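Local structure of Glyoxalase/bleomycin resistance protein/dioxygenase (Sphaerobacter thermophilus, 4HC5) at residues A[17-22]-A[120-125]; A[32-37]-A[100-105]. The protein is of unestablished specific function but belongs to the vicinal oxygen chelate (glyoxalase/bleomycin resistance/dioxygenase) superfamily and may act as a dioxygenase. One frame throughout, in Å; residues are numbered along the deposited sequence.

Contact 1: residues A[17-22]-A[120-125]; sequences ATIIVS and FSDPDG. With GOL (glycerol), chain E.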
loop_
_atom_site.group_PDB
_atom_site.type_symbol
_atom_site.label_atom_id
_atom_site.label_comp_id
_atom_site.label_asym_id
_atom_site.label_seq_id
_atom_site.Cartn_x
_atom_site.Cartn_y
_atom_site.Cartn_z
ATOM N N ALA A 17 -0.157 1.856 3.456
ATOM C CA ALA A 17 -0.990 0.712 3.043
ATOM C C ALA A 17 -1.055 -0.236 4.265
ATOM O O ALA A 17 -0.271 -0.093 5.197
ATOM C CB ALA A 17 -0.351 0.018 1.856
ATOM N N THR A 18 -2.004 -1.121 4.250
ATOM C CA THR A 18 -2.287 -1.970 5.385
ATOM C C THR A 18 -2.102 -3.461 5.057
ATOM O O THR A 18 -2.494 -3.915 3.967
ATOM C CB THR A 18 -3.741 -1.733 5.900
ATOM O OG1 THR A 18 -3.926 -0.347 6.162
ATOM C CG2 THR A 18 -4.093 -2.507 7.185
ATOM N N ILE A 19 -1.519 -4.143 6.043
ATOM C CA ILE A 19 -1.519 -5.637 5.972
ATOM C C ILE A 19 -2.329 -6.104 7.207
ATOM O O ILE A 19 -2.540 -5.362 8.139
ATOM C CB ILE A 19 -0.147 -6.230 5.917
ATOM C CG1 ILE A 19 0.669 -5.893 7.175
ATOM C CG2 ILE A 19 0.598 -5.784 4.640
ATOM C CD1 ILE A 19 1.982 -6.686 7.349
ATOM N N ILE A 20 -2.788 -7.314 7.140
ATOM C CA ILE A 20 -3.554 -7.956 8.223
ATOM C C ILE A 20 -2.662 -8.992 8.904
ATOM O O ILE A 20 -2.178 -9.908 8.263
ATOM C CB ILE A 20 -4.853 -8.551 7.651
ATOM C CG1 ILE A 20 -5.649 -7.576 6.754
ATOM C CG2 ILE A 20 -5.764 -9.048 8.806
ATOM C CD1 ILE A 20 -6.148 -6.301 7.402
ATOM N N VAL A 21 -2.590 -8.830 10.213
ATOM C CA VAL A 21 -1.801 -9.682 11.078
ATOM C C VAL A 21 -2.688 -10.269 12.180
ATOM O O VAL A 21 -3.781 -9.767 12.413
ATOM C CB VAL A 21 -0.562 -8.969 11.675
ATOM C CG1 VAL A 21 0.353 -8.449 10.514
ATOM C CG2 VAL A 21 -0.924 -7.895 12.661
ATOM N N SER A 22 -2.199 -11.314 12.856
ATOM C CA SER A 22 -3.007 -11.926 13.934
ATOM C C SER A 22 -2.728 -11.326 15.315
ATOM O O SER A 22 -3.545 -11.445 16.243
ATOM C CB SER A 22 -2.775 -13.405 13.966
ATOM O OG SER A 22 -1.419 -13.758 14.127
ATOM N N PHE A 120 9.084 -13.364 -0.193
ATOM C CA PHE A 120 9.178 -13.822 1.173
ATOM C C PHE A 120 7.878 -13.580 1.886
ATOM O O PHE A 120 7.015 -12.792 1.457
ATOM C CB PHE A 120 10.365 -13.244 1.915
ATOM C CG PHE A 120 10.159 -11.828 2.346
ATOM C CD1 PHE A 120 9.604 -11.540 3.560
ATOM C CD2 PHE A 120 10.600 -10.780 1.540
ATOM C CE1 PHE A 120 9.423 -10.234 3.956
ATOM C CE2 PHE A 120 10.397 -9.476 1.948
ATOM C CZ PHE A 120 9.831 -9.214 3.143
ATOM N N SER A 121 7.719 -14.242 2.997
ATOM C CA SER A 121 6.544 -14.078 3.859
ATOM C C SER A 121 6.870 -13.726 5.283
ATOM O O SER A 121 7.956 -13.955 5.799
ATOM C CB SER A 121 5.721 -15.370 3.897
ATOM O OG SER A 121 5.231 -15.755 2.607
ATOM N N ASP A 122 5.858 -13.070 5.898
ATOM C CA ASP A 122 5.914 -12.780 7.333
ATOM C C ASP A 122 5.391 -14.042 8.104
ATOM O O ASP A 122 4.953 -15.014 7.499
ATOM C CB ASP A 122 5.211 -11.475 7.703
ATOM C CG ASP A 122 3.711 -11.547 7.729
ATOM O OD1 ASP A 122 3.107 -12.579 7.524
ATOM O OD2 ASP A 122 3.155 -10.425 7.993
ATOM N N PRO A 123 5.355 -13.956 9.445
ATOM C CA PRO A 123 4.900 -15.149 10.203
ATOM C C PRO A 123 3.462 -15.558 9.977
ATOM O O PRO A 123 3.081 -16.672 10.275
ATOM C CB PRO A 123 5.134 -14.726 11.650
ATOM C CG PRO A 123 6.326 -13.817 11.513
ATOM C CD PRO A 123 6.024 -12.974 10.300
ATOM N N ASP A 124 2.640 -14.612 9.575
ATOM C CA ASP A 124 1.218 -14.867 9.264
ATOM C C ASP A 124 0.989 -15.344 7.843
ATOM O O ASP A 124 -0.137 -15.549 7.437
ATOM C CB ASP A 124 0.350 -13.662 9.530
ATOM C CG ASP A 124 0.016 -13.428 11.005
ATOM O OD1 ASP A 124 -0.511 -14.361 11.661
ATOM O OD2 ASP A 124 0.315 -12.298 11.491
ATOM N N GLY A 125 2.069 -15.465 7.081
ATOM C CA GLY A 125 1.932 -15.876 5.723
ATOM C C GLY A 125 1.625 -14.766 4.704
ATOM O O GLY A 125 1.328 -15.056 3.530
HETATM C C1 GOL E . 1.715 -14.649 15.388
HETATM O O1 GOL E . 0.447 -14.407 15.931
HETATM C C2 GOL E . 1.706 -16.147 14.894
HETATM O O2 GOL E . 0.784 -17.207 15.380
HETATM C C3 GOL E . 1.608 -16.066 13.355
HETATM O O3 GOL E . 0.491 -16.812 12.889
#
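Ser22 and Asp124 are joined by two hydrogen bonds, one to each oxygen of the carboxylate. Ser22 OG donates to Asp124 OD1 over 2.7 Å, meeting the syn lone pair of that oxygen. The backbone N of Ser22 reaches Asp124 OD2 at 3.0 Å, a fairly straight bond (159°) that arrives from well above the carboxylate plane. With a bond on each oxygen, the carboxylate's rotation is restrained. A glycerol, probably from the crystallisation liquor, closes a small network at the surface: its O1 donates to Ser22 OG and its O3 to Asp124 OD1.

The case illustrates how the two halves of a vicinal oxygen chelate fold are tied together. Each half is a βαβββ module, and here the end of strand 13-20, from the first, meets the hairpin turn between strands 116-121 and 126-132, from the second. That turn is a type I beta turn from Asp122 to Gly125, closed by the bond from Gly125 N to Asp122 O. Asp122 OD1 is bonded by the backbone N of Asn126, just past the turn, and also accepts a weak bond from Asp124 N at 2.9 Å; chi1 of 76° folds the carboxylate back over its own turn, within reach of that N-H. The other oxygen, OD2, is hydrogen-bonded to Tyr31 OH, on helix 24-34.

Buried side chains continue the contact. The Val21 side chain lies roughly perpendicular to that of Asp124, its CB 3.4 Å from Asp124 OD2. Ile19 and Asp122 face each other head-on from the two segments, and the methyl CD1 of Ile19 lies 4.0 Å from Asp122 OD2. Beyond them Val21 rests on Ala27 and Asp122 on Phe30, both from helix 24-34.

Contact 2: residues A[32-37]-A[100-105]; sequences VNTLGF and RGVTFT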
loop_
_atom_site.group_PDB
_atom_site.type_symbol
_atom_site.label_atom_id
_atom_site.label_comp_id
_atom_site.label_asym_id
_atom_site.label_seq_id
_atom_site.Cartn_x
_atom_site.Cartn_y
_atom_site.Cartn_z
ATOM N N VAL A 32 10.080 -4.791 12.912
ATOM C CA VAL A 32 11.104 -3.931 13.456
ATOM C C VAL A 32 12.447 -4.744 13.584
ATOM O O VAL A 32 13.497 -4.339 13.046
ATOM C CB VAL A 32 10.692 -3.289 14.808
ATOM C CG1 VAL A 32 11.901 -2.571 15.475
ATOM C CG2 VAL A 32 9.492 -2.374 14.567
ATOM N N ASN A 33 12.415 -5.846 14.308
ATOM C CA ASN A 33 13.671 -6.557 14.637
ATOM C C ASN A 33 14.205 -7.467 13.565
ATOM O O ASN A 33 15.372 -7.739 13.480
ATOM C CB ASN A 33 13.483 -7.259 15.968
ATOM C CG ASN A 33 13.282 -6.266 17.049
ATOM O OD1 ASN A 33 13.982 -5.258 17.092
ATOM N ND2 ASN A 33 12.272 -6.505 17.898
ATOM N N THR A 34 13.307 -8.044 12.796
ATOM C CA THR A 34 13.717 -8.921 11.716
ATOM C C THR A 34 13.925 -8.168 10.380
ATOM O O THR A 34 14.962 -8.320 9.743
ATOM C CB THR A 34 12.845 -10.159 11.539
ATOM O OG1 THR A 34 12.860 -10.945 12.755
ATOM C CG2 THR A 34 13.281 -11.036 10.315
ATOM N N LEU A 35 12.935 -7.366 9.968
ATOM C CA LEU A 35 13.038 -6.621 8.709
ATOM C C LEU A 35 13.739 -5.291 8.806
ATOM O O LEU A 35 14.059 -4.674 7.799
ATOM C CB LEU A 35 11.720 -6.463 7.977
ATOM C CG LEU A 35 10.968 -7.739 7.576
ATOM C CD1 LEU A 35 9.734 -7.392 6.745
ATOM C CD2 LEU A 35 11.877 -8.750 6.880
ATOM N N GLY A 36 13.929 -4.806 10.004
ATOM C CA GLY A 36 14.637 -3.524 10.153
ATOM C C GLY A 36 13.813 -2.254 9.984
ATOM O O GLY A 36 14.358 -1.144 9.883
ATOM N N PHE A 37 12.491 -2.406 9.984
ATOM C CA PHE A 37 11.643 -1.208 9.930
ATOM C C PHE A 37 11.690 -0.485 11.293
ATOM O O PHE A 37 12.138 -1.034 12.299
ATOM C CB PHE A 37 10.192 -1.562 9.656
ATOM C CG PHE A 37 9.856 -2.038 8.250
ATOM C CD1 PHE A 37 10.618 -2.939 7.557
ATOM C CD2 PHE A 37 8.714 -1.608 7.623
ATOM C CE1 PHE A 37 10.235 -3.411 6.281
ATOM C CE2 PHE A 37 8.311 -2.101 6.401
ATOM C CZ PHE A 37 9.069 -2.984 5.716
ATOM N N ARG A 100 18.042 -14.884 9.833
ATOM C CA ARG A 100 17.133 -14.342 10.834
ATOM C C ARG A 100 15.819 -15.125 10.895
ATOM O O ARG A 100 14.936 -14.827 11.687
ATOM C CB ARG A 100 16.849 -12.867 10.641
ATOM C CG ARG A 100 18.017 -11.967 10.907
ATOM C CD ARG A 100 17.692 -10.515 10.686
ATOM N NE ARG A 100 18.837 -9.652 10.817
ATOM C CZ ARG A 100 18.841 -8.376 10.563
ATOM N NH1 ARG A 100 19.959 -7.708 10.723
ATOM N NH2 ARG A 100 17.721 -7.776 10.191
ATOM N N GLY A 101 15.733 -16.111 10.024
ATOM C CA GLY A 101 14.583 -17.061 9.986
ATOM C C GLY A 101 13.436 -16.778 9.054
ATOM O O GLY A 101 12.389 -17.406 9.110
ATOM N N VAL A 102 13.667 -15.842 8.144
ATOM C CA VAL A 102 12.621 -15.522 7.151
ATOM C C VAL A 102 12.537 -16.631 6.139
ATOM O O VAL A 102 13.528 -17.156 5.620
ATOM C CB VAL A 102 12.897 -14.166 6.457
ATOM C CG1 VAL A 102 11.880 -13.840 5.394
ATOM C CG2 VAL A 102 12.890 -13.033 7.536
ATOM N N THR A 103 11.297 -16.868 5.756
ATOM C CA THR A 103 10.917 -17.811 4.672
ATOM C C THR A 103 10.851 -17.178 3.334
ATOM O O THR A 103 9.985 -16.347 3.124
ATOM C CB THR A 103 9.517 -18.473 4.970
ATOM O OG1 THR A 103 9.604 -19.141 6.241
ATOM C CG2 THR A 103 9.147 -19.482 3.943
ATOM N N PHE A 104 11.763 -17.557 2.462
ATOM C CA PHE A 104 11.756 -17.138 1.042
ATOM C C PHE A 104 11.278 -18.284 0.182
ATOM O O PHE A 104 11.444 -19.484 0.540
ATOM C CB PHE A 104 13.150 -16.795 0.560
ATOM C CG PHE A 104 13.690 -15.529 1.091
ATOM C CD1 PHE A 104 14.360 -15.418 2.294
ATOM C CD2 PHE A 104 13.500 -14.359 0.352
ATOM C CE1 PHE A 104 14.775 -14.221 2.763
ATOM C CE2 PHE A 104 13.958 -13.141 0.821
ATOM C CZ PHE A 104 14.589 -13.063 2.041
ATOM N N THR A 105 10.699 -17.973 -0.970
ATOM C CA THR A 105 10.276 -18.999 -1.909
ATOM C C THR A 105 11.468 -19.678 -2.656
ATOM O O THR A 105 11.376 -20.831 -3.060
ATOM C CB THR A 105 9.243 -18.484 -2.901
ATOM O OG1 THR A 105 9.796 -17.426 -3.636
ATOM C CG2 THR A 105 7.973 -18.024 -2.184
#
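Thr34 receives Arg100 at its backbone carbonyl and Val102 at its methyl, so that one residue carries most of this contact. It sits near the C-terminal part of helix 24-34, while Arg100 follows helix 90-99; the last parts of the two helices in the paired βαβββ modules are thus brought together. Gly101 ends the second helix in a Schellman motif, and its positive phi turns the chain from Arg100 into the approach to strand 103-110. Gly36, also with positive phi, redirects the chain after the first helix.

The polar part is a single hydrogen bond between the segments. Arg100 NH2 donates to Thr34 O at 2.8 Å, with an N-H...O angle of 148°. The oxygen lies at the edge of the guanidinium, almost exactly in its plane, yet the donor stands 39° above the carbonyl plane. An extended side chain from CG to NE carries the charged group across to a carbonyl in the last part of the helix, where the helix dipole would probably favour a positive partner.

The apolar part is made mainly by methyl groups. The side chains of Thr34 and Arg100 run antiparallel alongside each other, bringing Thr34 CG2 to 4.0 Å from Arg100 CB. Leu35 points away at its base, but its CD2 returns to 4.4 Å from Val102 CG2; both residues also pack on Leu97 of helix 90-99. With CG2 of Thr34 anti to the backbone N, that methyl meets Val102 CG2 at 3.4 Å, a close approach for two methyl carbons.

In the fold
The centres of the two contacts lie about 12 Å apart, and both pair the first half of the chain with the second. They are nested: both segments of contact 2 lie, in sequence, between the two segments of contact 1. Strand 13-20 runs on to helix 24-34, and strand 103-110 to strand 116-121, its neighbour in one four-stranded sheet. The contacts also touch directly: a probable hydrogen bond links Ser121 N to Thr103 O at 3.1 Å, and the ring of Phe120 packs on Val102. Together they join the two βαβββ modules at two places, one at a strand end and hairpin turn, the other where the two helices finish, and residues of both contacts also reach the second subunit.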